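Aminomethyltransferase (Bartonella henselae, PDB 3GIR) belongs to the aminomethyltransferase family, with a folate-binding domain and a C-terminal barrel domain of the glycine cleavage T-protein type. Local coordinates at residues 118-121 with 125-128. Sequence-based numbering, arbitrary orientation.
Sequences YLLN and GILD
Leu119 bonds to the returning chain through both its backbone N and its O. Its N donates to Asp128 O at 2.9 Å, and its O accepts Leu127 N at 2.8 Å. Leu120 and Ile126 form an antiparallel non-hydrogen-bonded pair, with CA atoms 4.8 Å apart. Closer to the turn, Asn121 N reaches Gly125 O at 2.9 Å. The chain turns a corner at Leu127 (phi/psi -68/-37°). This is the closed end of the beta hairpin of strands 114-120 and 126-136, at the edge of the antiparallel sheet in the folate-binding domain. Asn121 OD1 accepts Gly125 N at 2.8 Å, the donor standing well above the amide carbonyl plane, and also takes Arg123 N within the turn. Leu127 points toward the first strand. With CG anti to the backbone N (chi1 -170°), Leu119 sends CD2 against Leu127 CD1 at 3.9 Å; Leu119 continues onto helix 149-159. On the other face, Leu120 CD2 lies 4.0 Å from Ile126 CG1, and Ile126 CG2 meets Tyr118 CB. The far end of the Tyr118 ring turns from 125-128, and its OH bonds to Leu278 O. The buried Asp128 carboxylate turns from 118-121, and OD2 accepts Asn145 N.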
loop_
_atom_site.group_PDB
_atom_site.type_symbol
_atom_site.label_atom_id
_atom_site.label_comp_id
_atom_site.label_asym_id
_atom_site.label_seq_id
_atom_site.Cartn_x
_atom_site.Cartn_y
_atom_site.Cartn_z
ATOM N N TYR A 118 4.893 -8.947 4.583
ATOM C CA TYR A 118 4.598 -8.245 5.837
ATOM C C TYR A 118 5.508 -8.671 6.954
ATOM O O TYR A 118 5.925 -9.826 7.022
ATOM C CB TYR A 118 3.107 -8.455 6.255
ATOM C CG TYR A 118 2.428 -9.654 5.717
ATOM C CD1 TYR A 118 2.796 -10.915 6.136
ATOM C CD2 TYR A 118 1.350 -9.559 4.845
ATOM C CE1 TYR A 118 2.132 -12.032 5.661
ATOM C CE2 TYR A 118 0.728 -10.686 4.352
ATOM C CZ TYR A 118 1.117 -11.904 4.782
ATOM O OH TYR A 118 0.482 -13.057 4.367
ATOM N N LEU A 119 5.790 -7.728 7.822
ATOM C CA LEU A 119 6.542 -7.964 9.036
ATOM C C LEU A 119 5.523 -8.428 10.091
ATOM O O LEU A 119 4.627 -7.691 10.444
ATOM C CB LEU A 119 7.202 -6.643 9.444
ATOM C CG LEU A 119 8.203 -6.727 10.533
ATOM C CD1 LEU A 119 9.532 -7.483 10.093
ATOM C CD2 LEU A 119 8.489 -5.281 11.134
ATOM N N LEU A 120 5.691 -9.634 10.635
ATOM C CA LEU A 120 4.737 -10.149 11.632
ATOM C C LEU A 120 5.332 -10.103 12.994
ATOM O O LEU A 120 6.577 -10.293 13.153
ATOM C CB LEU A 120 4.453 -11.588 11.277
ATOM C CG LEU A 120 3.843 -11.855 9.956
ATOM C CD1 LEU A 120 3.651 -13.376 9.881
ATOM C CD2 LEU A 120 2.524 -11.127 9.696
ATOM N N ASN A 121 4.480 -9.884 13.988
ATOM C CA ASN A 121 4.879 -10.121 15.377
ATOM C C ASN A 121 4.735 -11.585 15.754
ATOM O O ASN A 121 4.362 -12.413 14.928
ATOM C CB ASN A 121 4.153 -9.197 16.321
ATOM C CG ASN A 121 2.642 -9.450 16.410
ATOM O OD1 ASN A 121 2.177 -10.532 16.198
ATOM N ND2 ASN A 121 1.914 -8.396 16.736
ATOM N N GLY A 125 0.361 -10.999 14.131
ATOM C CA GLY A 125 -0.236 -9.729 13.764
ATOM C C GLY A 125 0.697 -8.976 12.827
ATOM O O GLY A 125 1.916 -9.183 12.804
ATOM N N ILE A 126 0.113 -8.113 12.000
ATOM C CA ILE A 126 0.868 -7.419 10.963
ATOM C C ILE A 126 1.420 -6.118 11.494
ATOM O O ILE A 126 0.707 -5.112 11.678
ATOM C CB ILE A 126 0.011 -7.201 9.703
ATOM C CG1 ILE A 126 -0.395 -8.527 9.050
ATOM C CG2 ILE A 126 0.816 -6.355 8.599
ATOM C CD1 ILE A 126 -1.519 -8.388 8.026
ATOM N N LEU A 127 2.738 -6.080 11.761
ATOM C CA LEU A 127 3.391 -4.832 12.190
ATOM C C LEU A 127 3.407 -3.783 11.049
ATOM O O LEU A 127 3.299 -2.593 11.311
ATOM C CB LEU A 127 4.855 -5.115 12.592
ATOM C CG LEU A 127 4.931 -6.042 13.835
ATOM C CD1 LEU A 127 6.368 -6.612 14.098
ATOM C CD2 LEU A 127 4.469 -5.182 15.074
ATOM N N ASP A 128 3.590 -4.246 9.823
ATOM C CA ASP A 128 3.599 -3.406 8.615
ATOM C C ASP A 128 3.512 -4.299 7.420
ATOM O O ASP A 128 4.002 -5.427 7.431
ATOM C CB ASP A 128 4.842 -2.511 8.504
ATOM C CG ASP A 128 4.589 -1.229 7.654
ATOM O OD1 ASP A 128 3.396 -1.012 7.323
ATOM O OD2 ASP A 128 5.601 -0.593 7.230
#